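Local coordinates for protein tyrosine--tRNA ligase (Pyrococcus horikoshii, PDB 2CYC) that catalyses the ATP-dependent activation of tyrosine and its attachment to the acceptor end of its cognate tRNA, working as a homodimer, at residues L9-P14 with E22-L27; I30-Q35 with E214-V219; V93-F98 with F118-E123; M170-D175 with R191-I196. All blocks are in the same frame, centred on the assembly; numbering follows the deposited sequence.

Contact 1 (L9-P14 with E22-L27)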
loop_
_atom_site.group_PDB
_atom_site.type_symbol
_atom_site.label_atom_id
_atom_site.label_comp_id
_atom_site.label_asym_id
_atom_site.label_seq_id
_atom_site.Cartn_x
_atom_site.Cartn_y
_atom_site.Cartn_z
ATOM N N LEU A 9 -16.504 -0.071 33.378
ATOM C CA LEU A 9 -17.366 -0.447 32.257
ATOM C C LEU A 9 -16.474 -0.887 31.085
ATOM O O LEU A 9 -16.784 -1.848 30.377
ATOM C CB LEU A 9 -18.234 0.744 31.822
ATOM C CG LEU A 9 -19.744 0.878 32.111
ATOM C CD1 LEU A 9 -20.323 -0.381 32.712
ATOM C CD2 LEU A 9 -19.972 2.075 33.025
ATOM N N VAL A 10 -15.364 -0.182 30.876
ATOM C CA VAL A 10 -14.462 -0.534 29.778
ATOM C C VAL A 10 -13.755 -1.853 30.094
ATOM O O VAL A 10 -13.582 -2.710 29.226
ATOM C CB VAL A 10 -13.401 0.573 29.551
ATOM C CG1 VAL A 10 -12.353 0.112 28.524
ATOM C CG2 VAL A 10 -14.079 1.840 29.074
ATOM N N LEU A 11 -13.376 -2.006 31.359
ATOM C CA LEU A 11 -12.660 -3.182 31.838
ATOM C C LEU A 11 -13.466 -4.468 32.035
ATOM O O LEU A 11 -12.909 -5.556 31.944
ATOM C CB LEU A 11 -11.949 -2.832 33.149
ATOM C CG LEU A 11 -10.594 -2.122 33.065
ATOM C CD1 LEU A 11 -9.538 -3.123 32.661
ATOM C CD2 LEU A 11 -10.645 -0.969 32.065
ATOM N N LYS A 12 -14.765 -4.364 32.280
ATOM C CA LYS A 12 -15.557 -5.565 32.524
ATOM C C LYS A 12 -15.572 -6.579 31.382
ATOM O O LYS A 12 -15.511 -6.214 30.198
ATOM C CB LYS A 12 -16.993 -5.194 32.895
ATOM C CG LYS A 12 -17.703 -4.355 31.863
ATOM C CD LYS A 12 -19.131 -4.005 32.295
ATOM C CE LYS A 12 -20.042 -5.226 32.312
ATOM N NZ LYS A 12 -21.477 -4.841 32.274
ATOM N N LYS A 13 -15.651 -7.859 31.753
ATOM C CA LYS A 13 -15.676 -8.944 30.776
ATOM C C LYS A 13 -16.785 -8.672 29.788
ATOM O O LYS A 13 -17.809 -8.106 30.146
ATOM C CB LYS A 13 -15.913 -10.292 31.465
ATOM C CG LYS A 13 -14.706 -10.783 32.235
ATOM C CD LYS A 13 -14.909 -12.191 32.775
ATOM C CE LYS A 13 -13.560 -12.867 33.020
ATOM N NZ LYS A 13 -12.619 -12.010 33.795
ATOM N N PRO A 14 -16.637 -9.152 28.546
ATOM C CA PRO A 14 -15.517 -9.936 28.013
ATOM C C PRO A 14 -14.175 -9.246 27.725
ATOM O O PRO A 14 -13.333 -9.816 27.036
ATOM C CB PRO A 14 -16.122 -10.566 26.762
ATOM C CG PRO A 14 -16.979 -9.438 26.242
ATOM C CD PRO A 14 -17.665 -8.935 27.512
ATOM N N GLU A 22 -3.867 3.197 32.211
ATOM C CA GLU A 22 -3.358 4.518 32.530
ATOM C C GLU A 22 -3.730 5.541 31.448
ATOM O O GLU A 22 -4.150 6.653 31.760
ATOM C CB GLU A 22 -1.839 4.474 32.691
ATOM C CG GLU A 22 -1.206 5.854 32.776
ATOM C CD GLU A 22 0.313 5.807 32.877
ATOM O OE1 GLU A 22 0.942 6.877 32.754
ATOM O OE2 GLU A 22 0.877 4.708 33.081
ATOM N N ASN A 23 -3.579 5.172 30.176
ATOM C CA ASN A 23 -3.907 6.114 29.110
ATOM C C ASN A 23 -5.420 6.334 29.046
ATOM O O ASN A 23 -5.890 7.440 28.767
ATOM C CB ASN A 23 -3.389 5.620 27.754
ATOM C CG ASN A 23 -3.531 6.677 26.662
ATOM O OD1 ASN A 23 -3.845 6.367 25.510
ATOM N ND2 ASN A 23 -3.291 7.933 27.024
ATOM N N LEU A 24 -6.180 5.278 29.326
ATOM C CA LEU A 24 -7.637 5.361 29.320
ATOM C C LEU A 24 -8.094 6.378 30.358
ATOM O O LEU A 24 -8.936 7.237 30.082
ATOM C CB LEU A 24 -8.245 3.988 29.641
ATOM C CG LEU A 24 -9.762 3.932 29.866
ATOM C CD1 LEU A 24 -10.507 4.208 28.554
ATOM C CD2 LEU A 24 -10.134 2.558 30.419
ATOM N N ARG A 25 -7.541 6.264 31.562
ATOM C CA ARG A 25 -7.883 7.167 32.652
ATOM C C ARG A 25 -7.498 8.591 32.262
ATOM O O ARG A 25 -8.239 9.538 32.505
ATOM C CB ARG A 25 -7.151 6.738 33.927
ATOM C CG ARG A 25 -7.317 7.692 35.109
ATOM C CD ARG A 25 -6.673 7.087 36.341
ATOM N NE ARG A 25 -6.521 8.038 37.431
ATOM C CZ ARG A 25 -5.948 7.733 38.591
ATOM N NH1 ARG A 25 -5.840 8.649 39.537
ATOM N NH2 ARG A 25 -5.482 6.505 38.798
ATOM N N HIS A 26 -6.329 8.724 31.652
ATOM C CA HIS A 26 -5.845 10.011 31.190
ATOM C C HIS A 26 -6.871 10.611 30.221
ATOM O O HIS A 26 -7.255 11.775 30.353
ATOM C CB HIS A 26 -4.495 9.822 30.491
ATOM C CG HIS A 26 -3.941 11.071 29.881
ATOM N ND1 HIS A 26 -3.677 12.207 30.616
ATOM C CD2 HIS A 26 -3.584 11.356 28.606
ATOM C CE1 HIS A 26 -3.179 13.137 29.821
ATOM N NE2 HIS A 26 -3.111 12.645 28.596
ATOM N N LEU A 27 -7.322 9.816 29.250
ATOM C CA LEU A 27 -8.307 10.311 28.292
ATOM C C LEU A 27 -9.591 10.767 28.983
ATOM O O LEU A 27 -10.159 11.790 28.615
ATOM C CB LEU A 27 -8.645 9.246 27.244
ATOM C CG LEU A 27 -7.514 8.782 26.322
ATOM C CD1 LEU A 27 -8.115 8.033 25.136
ATOM C CD2 LEU A 27 -6.709 9.975 25.834
#
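V10 and L24 meet tip to tip where the last turn of helix 3-11 faces helix 21-30. One methyl of L24 does all the touching: CD2 lies 3.8 Å from V10 CG1 and also reaches L11, whose CD2 is 3.9 Å away from it. With L24 CG trans to its own backbone nitrogen (chi1 172°), the leucine stretches across the gap between two helices whose closest CA atoms, those of V10 and L24, are 9.0 Å apart. V10 is directed toward L24, whereas L11 slides past L24 in the opposite direction with only its far end in contact. Strand 15-19 connects the two helices, making a helix-strand-helix unit at the start of the chain. Around V10, F61 of helix 48-63 and V221 of strand 214-223 add further apolar surface, suiting a compact branched residue. The end of helix 3-11, which K12 leaves, is held by K57 NZ, hydrogen-bonded to the carbonyl oxygens of L9, V10 and K12; its positive charge would probably offset the negative end of the helix. Across the two segments themselves no hydrogen bond forms, so their hold on each other rests on methyl packing and carries no directional bond.

Contact 2 (I30-Q35 with E214-V219)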
loop_
_atom_site.group_PDB
_atom_site.type_symbol
_atom_site.label_atom_id
_atom_site.label_comp_id
_atom_site.label_asym_id
_atom_site.label_seq_id
_atom_site.Cartn_x
_atom_site.Cartn_y
_atom_site.Cartn_z
ATOM N N ILE A 30 -8.773 14.216 30.984
ATOM C CA ILE A 30 -8.551 15.419 30.188
ATOM C C ILE A 30 -9.739 15.766 29.305
ATOM O O ILE A 30 -9.727 16.778 28.611
ATOM C CB ILE A 30 -7.300 15.267 29.304
ATOM C CG1 ILE A 30 -7.549 14.188 28.242
ATOM C CG2 ILE A 30 -6.095 14.914 30.181
ATOM C CD1 ILE A 30 -6.327 13.817 27.438
ATOM N N GLY A 31 -10.763 14.924 29.335
ATOM C CA GLY A 31 -11.939 15.172 28.524
ATOM C C GLY A 31 -11.687 15.022 27.034
ATOM O O GLY A 31 -12.298 15.713 26.216
ATOM N N ALA A 32 -10.782 14.123 26.666
ATOM C CA ALA A 32 -10.493 13.903 25.256
ATOM C C ALA A 32 -11.718 13.299 24.564
ATOM O O ALA A 32 -12.583 12.712 25.211
ATOM C CB ALA A 32 -9.298 12.968 25.114
ATOM N N PRO A 33 -11.827 13.467 23.240
ATOM C CA PRO A 33 -12.979 12.894 22.532
ATOM C C PRO A 33 -12.970 11.379 22.701
ATOM O O PRO A 33 -11.908 10.762 22.725
ATOM C CB PRO A 33 -12.744 13.317 21.075
ATOM C CG PRO A 33 -11.249 13.524 21.005
ATOM C CD PRO A 33 -10.961 14.217 22.318
ATOM N N LEU A 34 -14.151 10.788 22.832
ATOM C CA LEU A 34 -14.272 9.347 23.012
ATOM C C LEU A 34 -15.007 8.732 21.826
ATOM O O LEU A 34 -16.235 8.626 21.819
ATOM C CB LEU A 34 -15.021 9.034 24.320
ATOM C CG LEU A 34 -14.343 9.570 25.588
ATOM C CD1 LEU A 34 -15.229 9.366 26.807
ATOM C CD2 LEU A 34 -13.014 8.874 25.767
ATOM N N GLN A 35 -14.241 8.349 20.812
ATOM C CA GLN A 35 -14.819 7.744 19.633
ATOM C C GLN A 35 -14.331 6.312 19.548
ATOM O O GLN A 35 -13.133 6.051 19.441
ATOM C CB GLN A 35 -14.406 8.506 18.371
ATOM C CG GLN A 35 -14.824 7.825 17.076
ATOM C CD GLN A 35 -16.321 7.872 16.846
ATOM O OE1 GLN A 35 -17.022 6.846 16.887
ATOM N NE2 GLN A 35 -16.823 9.068 16.605
ATOM N N GLU A 214 -2.103 18.444 22.252
ATOM C CA GLU A 214 -1.327 17.216 22.383
ATOM C C GLU A 214 -1.759 16.076 21.462
ATOM O O GLU A 214 -2.954 15.863 21.225
ATOM C CB GLU A 214 -1.364 16.728 23.836
ATOM C CG GLU A 214 -0.780 17.719 24.840
ATOM C CD GLU A 214 0.715 17.952 24.653
ATOM O OE1 GLU A 214 1.270 18.814 25.364
ATOM O OE2 GLU A 214 1.336 17.275 23.804
ATOM N N LYS A 215 -0.773 15.346 20.945
ATOM C CA LYS A 215 -1.055 14.204 20.090
ATOM C C LYS A 215 -1.306 13.036 21.029
ATOM O O LYS A 215 -0.463 12.699 21.857
ATOM C CB LYS A 215 0.128 13.899 19.168
ATOM C CG LYS A 215 0.235 14.854 17.985
ATOM C CD LYS A 215 1.362 14.449 17.036
ATOM C CE LYS A 215 1.460 15.411 15.860
ATOM N NZ LYS A 215 2.495 14.970 14.881
ATOM N N LEU A 216 -2.476 12.427 20.898
ATOM C CA LEU A 216 -2.856 11.320 21.754
ATOM C C LEU A 216 -2.617 9.956 21.135
ATOM O O LEU A 216 -2.462 9.823 19.925
ATOM C CB LEU A 216 -4.338 11.421 22.111
ATOM C CG LEU A 216 -4.866 12.715 22.719
ATOM C CD1 LEU A 216 -6.373 12.562 22.937
ATOM C CD2 LEU A 216 -4.141 13.019 24.036
ATOM N N LYS A 217 -2.594 8.947 21.997
ATOM C CA LYS A 217 -2.444 7.566 21.583
ATOM C C LYS A 217 -3.810 6.943 21.835
ATOM O O LYS A 217 -4.395 7.125 22.901
ATOM C CB LYS A 217 -1.394 6.844 22.431
ATOM C CG LYS A 217 0.027 7.319 22.169
ATOM C CD LYS A 217 1.043 6.584 23.024
ATOM C CE LYS A 217 2.443 7.140 22.771
ATOM N NZ LYS A 217 3.514 6.422 23.520
ATOM N N PRO A 218 -4.353 6.229 20.851
ATOM C CA PRO A 218 -5.660 5.632 21.114
ATOM C C PRO A 218 -5.499 4.515 22.139
ATOM O O PRO A 218 -4.413 3.952 22.287
ATOM C CB PRO A 218 -6.072 5.085 19.748
ATOM C CG PRO A 218 -4.737 4.719 19.127
ATOM C CD PRO A 218 -3.890 5.923 19.486
ATOM N N VAL A 219 -6.584 4.216 22.842
ATOM C CA VAL A 219 -6.617 3.150 23.829
ATOM C C VAL A 219 -7.150 1.909 23.107
ATOM O O VAL A 219 -8.172 1.977 22.424
ATOM C CB VAL A 219 -7.580 3.501 24.990
ATOM C CG1 VAL A 219 -7.792 2.292 25.882
ATOM C CG2 VAL A 219 -7.012 4.660 25.802
#
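T182 OG1 grips the far end of the loop that lays I30 and A32 against L216, bonding both to P33 O and to Q35 N. At the near end, I30 O is hydrogen-bonded to H211 NE2, so polar anchors flank an otherwise apolar contact. L216 supplies both of its methyls. CD1 meets A32 CB at 3.7 Å, while CD2 comes within 4.1 Å of I30 CD1. The leucine fork, with CG trans to the carbonyl carbon (chi1 -54°), thus divides its branches between two residues of the loop. I30 and L216 run past each other in opposite directions; the isoleucine CG1 is wedged between backbone N and carbonyl carbon (chi1 67°), with its chain extended onward to CD1. The loop leads from helix 21-30 into strand 36-40, and strand 214-223 belongs to the same mixed sheet of the class I synthetase catalytic domain, with strand 183-187 paired to both. G31 closes the helix in a Schellman motif; its phi of 69° is easily adopted by a residue without a side chain. Small A32 then lets the loop come close to L216, which also touches L27 from helix 21-30 and I209 from strand 209-211.

Contact 3 (V93-F98 with F118-E123)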
loop_
_atom_site.group_PDB
_atom_site.type_symbol
_atom_site.label_atom_id
_atom_site.label_comp_id
_atom_site.label_asym_id
_atom_site.label_seq_id
_atom_site.Cartn_x
_atom_site.Cartn_y
_atom_site.Cartn_z
ATOM N N VAL A 93 -24.071 -7.740 1.192
ATOM C CA VAL A 93 -24.137 -8.533 2.413
ATOM C C VAL A 93 -23.920 -7.660 3.647
ATOM O O VAL A 93 -24.632 -7.784 4.642
ATOM C CB VAL A 93 -23.073 -9.657 2.411
ATOM C CG1 VAL A 93 -22.978 -10.289 3.792
ATOM C CG2 VAL A 93 -23.439 -10.725 1.369
ATOM N N ALA A 94 -22.931 -6.778 3.574
ATOM C CA ALA A 94 -22.618 -5.893 4.688
ATOM C C ALA A 94 -23.840 -5.059 5.091
ATOM O O ALA A 94 -24.207 -4.996 6.264
ATOM C CB ALA A 94 -21.447 -4.972 4.303
ATOM N N LEU A 95 -24.471 -4.434 4.103
ATOM C CA LEU A 95 -25.636 -3.591 4.332
ATOM C C LEU A 95 -26.962 -4.314 4.555
ATOM O O LEU A 95 -27.797 -3.853 5.327
ATOM C CB LEU A 95 -25.792 -2.615 3.159
ATOM C CG LEU A 95 -25.184 -1.217 3.331
ATOM C CD1 LEU A 95 -23.807 -1.308 3.967
ATOM C CD2 LEU A 95 -25.122 -0.530 1.979
ATOM N N LYS A 96 -27.164 -5.446 3.895
ATOM C CA LYS A 96 -28.434 -6.142 4.029
ATOM C C LYS A 96 -28.507 -7.226 5.080
ATOM O O LYS A 96 -29.597 -7.572 5.536
ATOM C CB LYS A 96 -28.858 -6.703 2.671
ATOM C CG LYS A 96 -29.243 -5.623 1.677
ATOM C CD LYS A 96 -29.632 -6.229 0.337
ATOM C CE LYS A 96 -30.140 -5.166 -0.630
ATOM N NZ LYS A 96 -30.487 -5.742 -1.964
ATOM N N TYR A 97 -27.362 -7.767 5.472
ATOM C CA TYR A 97 -27.358 -8.818 6.485
ATOM C C TYR A 97 -26.546 -8.490 7.726
ATOM O O TYR A 97 -27.068 -8.481 8.839
ATOM C CB TYR A 97 -26.820 -10.131 5.914
ATOM C CG TYR A 97 -26.492 -11.139 6.997
ATOM C CD1 TYR A 97 -27.511 -11.797 7.697
ATOM C CD2 TYR A 97 -25.169 -11.384 7.372
ATOM C CE1 TYR A 97 -27.221 -12.671 8.738
ATOM C CE2 TYR A 97 -24.866 -12.255 8.418
ATOM C CZ TYR A 97 -25.898 -12.896 9.097
ATOM O OH TYR A 97 -25.610 -13.762 10.126
ATOM N N PHE A 98 -25.259 -8.230 7.527
ATOM C CA PHE A 98 -24.364 -7.977 8.644
ATOM C C PHE A 98 -24.760 -6.822 9.547
ATOM O O PHE A 98 -24.773 -6.965 10.767
ATOM C CB PHE A 98 -22.927 -7.782 8.141
ATOM C CG PHE A 98 -21.902 -7.981 9.211
ATOM C CD1 PHE A 98 -21.589 -6.953 10.098
ATOM C CD2 PHE A 98 -21.296 -9.223 9.382
ATOM C CE1 PHE A 98 -20.687 -7.160 11.146
ATOM C CE2 PHE A 98 -20.392 -9.441 10.430
ATOM C CZ PHE A 98 -20.090 -8.403 11.310
ATOM N N PHE A 118 -22.936 3.250 12.062
ATOM C CA PHE A 118 -22.593 2.172 11.149
ATOM C C PHE A 118 -21.936 2.818 9.927
ATOM O O PHE A 118 -22.536 3.652 9.254
ATOM C CB PHE A 118 -23.834 1.359 10.756
ATOM C CG PHE A 118 -24.266 0.381 11.813
ATOM C CD1 PHE A 118 -25.059 0.793 12.885
ATOM C CD2 PHE A 118 -23.828 -0.943 11.771
ATOM C CE1 PHE A 118 -25.403 -0.098 13.899
ATOM C CE2 PHE A 118 -24.166 -1.846 12.778
ATOM C CZ PHE A 118 -24.953 -1.427 13.844
ATOM N N VAL A 119 -20.694 2.432 9.663
ATOM C CA VAL A 119 -19.917 2.990 8.557
ATOM C C VAL A 119 -19.386 1.916 7.608
ATOM O O VAL A 119 -18.719 0.974 8.033
ATOM C CB VAL A 119 -18.710 3.802 9.117
ATOM C CG1 VAL A 119 -17.745 4.171 8.011
ATOM C CG2 VAL A 119 -19.211 5.067 9.818
ATOM N N LEU A 120 -19.699 2.050 6.323
ATOM C CA LEU A 120 -19.193 1.122 5.316
ATOM C C LEU A 120 -17.782 1.652 5.032
ATOM O O LEU A 120 -17.632 2.823 4.688
ATOM C CB LEU A 120 -20.058 1.194 4.052
ATOM C CG LEU A 120 -19.771 0.158 2.958
ATOM C CD1 LEU A 120 -19.899 -1.249 3.539
ATOM C CD2 LEU A 120 -20.738 0.347 1.790
ATOM N N ALA A 121 -16.754 0.816 5.173
ATOM C CA ALA A 121 -15.369 1.276 4.965
ATOM C C ALA A 121 -15.160 2.126 3.719
ATOM O O ALA A 121 -14.486 3.157 3.774
ATOM C CB ALA A 121 -14.392 0.082 4.939
ATOM N N SER A 122 -15.730 1.704 2.598
ATOM C CA SER A 122 -15.553 2.455 1.361
ATOM C C SER A 122 -15.946 3.934 1.480
ATOM O O SER A 122 -15.501 4.757 0.679
ATOM C CB SER A 122 -16.318 1.774 0.212
ATOM O OG SER A 122 -17.657 1.502 0.570
ATOM N N GLU A 123 -16.759 4.272 2.482
ATOM C CA GLU A 123 -17.155 5.660 2.694
ATOM C C GLU A 123 -15.892 6.491 2.930
ATOM O O GLU A 123 -15.811 7.643 2.497
ATOM C CB GLU A 123 -18.084 5.798 3.914
ATOM C CG GLU A 123 -19.412 5.028 3.832
ATOM C CD GLU A 123 -20.260 5.161 5.107
ATOM O OE1 GLU A 123 -21.159 4.312 5.334
ATOM O OE2 GLU A 123 -20.031 6.122 5.878
#
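L120 points from strand 117-120 at A94 and L95 of helix 87-108, packing helix on sheet inside the Rossmann-like catalytic domain of a class I synthetase. Strands 69-72 and 117-120 are parallel neighbours, and helix 87-108 lies in the crossover between them. Starting at the backbone, L120 CB lies beside the aliphatic part of E123, 3.9 Å from its CG. The next atom, CG, passes 3.5 Å from S122 OG, a hydroxyl that is itself hydrogen-bonded to D74. CG stands trans to the backbone nitrogen (chi1 -173°), which carries the two methyls out to the helix. CD1 settles 3.9 Å from L95 CD1 and 4.1 Å from A94 CB; CD2 meets the same L95 methyl. Alanine suits the buried side of the helix because its single methyl leaves the approach to a larger leucine short, while L95 crosses L120 at about a right angle and closes the outer, more exposed margin. The helix has a wider pi-type turn here, V93 O accepting from both Y97 N and F98 N. After L120 the chain leaves the strand for helix 122-125, and L120 N donates to E123 OE1 at 2.9 Å and 170°, meeting that oxygen from above the carboxylate plane.

Contact 4 (M170-D175 with R191-I196). With TYR (tyrosine), chain C.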
loop_
_atom_site.group_PDB
_atom_site.type_symbol
_atom_site.label_atom_id
_atom_site.label_comp_id
_atom_site.label_asym_id
_atom_site.label_seq_id
_atom_site.Cartn_x
_atom_site.Cartn_y
_atom_site.Cartn_z
ATOM N N MET A 170 -2.026 -1.904 7.108
ATOM C CA MET A 170 -1.786 -0.473 7.161
ATOM C C MET A 170 -3.118 0.268 7.014
ATOM O O MET A 170 -3.294 1.371 7.531
ATOM C CB MET A 170 -0.783 -0.069 6.071
ATOM C CG MET A 170 0.607 -0.676 6.298
ATOM S SD MET A 170 1.391 -0.149 7.857
ATOM C CE MET A 170 0.843 -1.453 9.016
ATOM N N MET A 171 -4.061 -0.352 6.316
ATOM C CA MET A 171 -5.382 0.244 6.154
ATOM C C MET A 171 -6.123 0.182 7.497
ATOM O O MET A 171 -6.847 1.112 7.855
ATOM C CB MET A 171 -6.185 -0.515 5.091
ATOM C CG MET A 171 -5.749 -0.256 3.657
ATOM S SD MET A 171 -6.494 -1.460 2.525
ATOM C CE MET A 171 -8.265 -1.052 2.711
ATOM N N GLN A 172 -5.938 -0.910 8.239
ATOM C CA GLN A 172 -6.611 -1.062 9.529
ATOM C C GLN A 172 -6.112 0.003 10.493
ATOM O O GLN A 172 -6.902 0.585 11.246
ATOM C CB GLN A 172 -6.382 -2.461 10.133
ATOM C CG GLN A 172 -7.172 -2.708 11.452
ATOM C CD GLN A 172 -7.438 -4.185 11.733
ATOM O OE1 GLN A 172 -7.395 -5.009 10.823
ATOM N NE2 GLN A 172 -7.743 -4.520 12.995
ATOM N N VAL A 173 -4.809 0.266 10.475
ATOM C CA VAL A 173 -4.275 1.295 11.360
ATOM C C VAL A 173 -4.794 2.675 10.935
ATOM O O VAL A 173 -5.203 3.479 11.778
ATOM C CB VAL A 173 -2.734 1.270 11.359
ATOM C CG1 VAL A 173 -2.181 2.453 12.130
ATOM C CG2 VAL A 173 -2.255 -0.034 11.990
ATOM N N ALA A 174 -4.790 2.934 9.628
ATOM C CA ALA A 174 -5.273 4.206 9.081
ATOM C C ALA A 174 -6.753 4.427 9.406
ATOM O O ALA A 174 -7.180 5.553 9.681
ATOM C CB ALA A 174 -5.050 4.243 7.556
ATOM N N ASP A 175 -7.529 3.348 9.379
ATOM C CA ASP A 175 -8.949 3.433 9.697
ATOM C C ASP A 175 -9.133 4.058 11.071
ATOM O O ASP A 175 -10.098 4.788 11.312
ATOM C CB ASP A 175 -9.597 2.043 9.728
ATOM C CG ASP A 175 -9.628 1.380 8.375
ATOM O OD1 ASP A 175 -9.576 2.098 7.356
ATOM O OD2 ASP A 175 -9.725 0.140 8.340
ATOM N N ARG A 191 -4.887 -7.481 18.124
ATOM C CA ARG A 191 -4.008 -6.626 18.931
ATOM C C ARG A 191 -2.747 -6.104 18.263
ATOM O O ARG A 191 -2.289 -5.001 18.576
ATOM C CB ARG A 191 -3.646 -7.317 20.262
ATOM C CG ARG A 191 -2.601 -8.430 20.160
ATOM C CD ARG A 191 -2.422 -9.097 21.519
ATOM N NE ARG A 191 -1.994 -8.143 22.539
ATOM C CZ ARG A 191 -0.743 -7.716 22.682
ATOM N NH1 ARG A 191 -0.446 -6.841 23.634
ATOM N NH2 ARG A 191 0.213 -8.178 21.880
ATOM N N LYS A 192 -2.182 -6.871 17.341
ATOM C CA LYS A 192 -0.974 -6.415 16.666
ATOM C C LYS A 192 -1.177 -5.086 15.954
ATOM O O LYS A 192 -0.302 -4.218 15.989
ATOM C CB LYS A 192 -0.492 -7.458 15.661
ATOM C CG LYS A 192 0.209 -8.645 16.302
ATOM C CD LYS A 192 0.555 -9.676 15.243
ATOM C CE LYS A 192 1.212 -10.900 15.854
ATOM N NZ LYS A 192 1.529 -11.885 14.782
ATOM N N ALA A 193 -2.332 -4.926 15.311
ATOM C CA ALA A 193 -2.618 -3.691 14.584
ATOM C C ALA A 193 -2.713 -2.515 15.543
ATOM O O ALA A 193 -2.329 -1.387 15.216
ATOM C CB ALA A 193 -3.925 -3.831 13.796
ATOM N N HIS A 194 -3.239 -2.779 16.731
ATOM C CA HIS A 194 -3.396 -1.733 17.727
ATOM C C HIS A 194 -2.055 -1.368 18.373
ATOM O O HIS A 194 -1.826 -0.209 18.718
ATOM C CB HIS A 194 -4.453 -2.175 18.750
ATOM C CG HIS A 194 -5.838 -2.249 18.171
ATOM N ND1 HIS A 194 -6.911 -2.791 18.848
ATOM C CD2 HIS A 194 -6.330 -1.804 16.986
ATOM C CE1 HIS A 194 -8.001 -2.676 18.107
ATOM N NE2 HIS A 194 -7.676 -2.079 16.974
ATOM N N VAL A 195 -1.158 -2.345 18.518
ATOM C CA VAL A 195 0.157 -2.056 19.086
ATOM C C VAL A 195 0.907 -1.120 18.114
ATOM O O VAL A 195 1.613 -0.208 18.532
ATOM C CB VAL A 195 0.978 -3.357 19.310
ATOM C CG1 VAL A 195 2.396 -3.017 19.794
ATOM C CG2 VAL A 195 0.276 -4.237 20.331
ATOM N N ILE A 196 0.738 -1.344 16.815
ATOM C CA ILE A 196 1.380 -0.497 15.813
ATOM C C ILE A 196 0.736 0.898 15.859
ATOM O O ILE A 196 1.425 1.915 15.847
ATOM C CB ILE A 196 1.230 -1.102 14.403
ATOM C CG1 ILE A 196 2.036 -2.408 14.307
ATOM C CG2 ILE A 196 1.709 -0.104 13.362
ATOM C CD1 ILE A 196 1.726 -3.250 13.071
HETATM N N TYR C . -9.071 -7.360 10.623
HETATM C CA TYR C . -10.442 -7.437 11.214
HETATM C C TYR C . -10.929 -8.884 11.245
HETATM O O TYR C . -10.251 -9.750 10.650
HETATM C CB TYR C . -11.418 -6.574 10.397
HETATM C CG TYR C . -11.095 -5.092 10.437
HETATM C CD1 TYR C . -11.098 -4.389 11.641
HETATM C CD2 TYR C . -10.788 -4.392 9.267
HETATM C CE1 TYR C . -10.795 -3.016 11.681
HETATM C CE2 TYR C . -10.496 -3.029 9.294
HETATM C CZ TYR C . -10.495 -2.347 10.499
HETATM O OH TYR C . -10.190 -0.997 10.517
HETATM O OXT TYR C . -11.985 -9.134 11.859
HETATM O O HOH W 1 -8.923 -2.255 14.651
#
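V173 and A193 bring helices 164-178 and 191-200 together, their CA atoms 6.2 Å apart. The two helices come before and after strand 183-187 along the chain in the Rossmann-like domain of the class I fold, and their short segments cross at -61°. The tight part lies here: small A193 allows V173 CG2 to come to 3.5 Å from A193 O, while its own CB rests 4.0 Å from Q172 NE2. Beside it V173 and I196 cross at about a right angle through their CG2 methyls, and M170 runs on from this buried side to pack against F163 of the second subunit.

Q172 and D175 face the other way, into the tyrosine pocket. Q172 CG is trans to the backbone nitrogen (chi1 -175°) and the chain stays extended, laying the amide over the substrate ring with the planes nearly parallel. Its OE1 accepts from the substrate amino N at 2.9 Å. D175 OD2 accepts from the substrate OH, a hydroxyl that phenylalanine would lack, at a modelled 2.5 Å whose exact value is doubtful; D175 OD1 is held by Y130. Y37, Y168 and Q190 also bond the substrate, and Q190 OE1 is hydrogen-bonded to Q172 NE2 as well.

R191 and K192 lie on more exposed parts of helix 191-200. On the H194 side, direct packing is replaced by a water bridge between two buried polar groups, Q172 and the H194 ring, held at ND1 by H222. The water accepts from Q172 NE2 at 3.0 Å and is hydrogen-bonded to H194 NE2 at 2.6 Å.

Overall arrangement
Contacts 1 and 2 are neighbours, their centres about 13 Å apart, and follow one another along the chain: helix 21-30 serves the first, and the loop after it opens the second. They touch through L27 O and A32 N, 3.1 Å apart in a probable hydrogen bond. Contact 2 closes a long loop inside which contact 3 and then contact 4 are nested. Contacts 2 and 3 reach the same mixed sheet, although their centres lie about 26 Å apart. Contact 4 holds two of the pocket residues directly, whereas the L120 side chain of contact 3 is about 11 Å from the bound tyrosine. Contacts 1 and 2 lie away from the known substrate-binding sites.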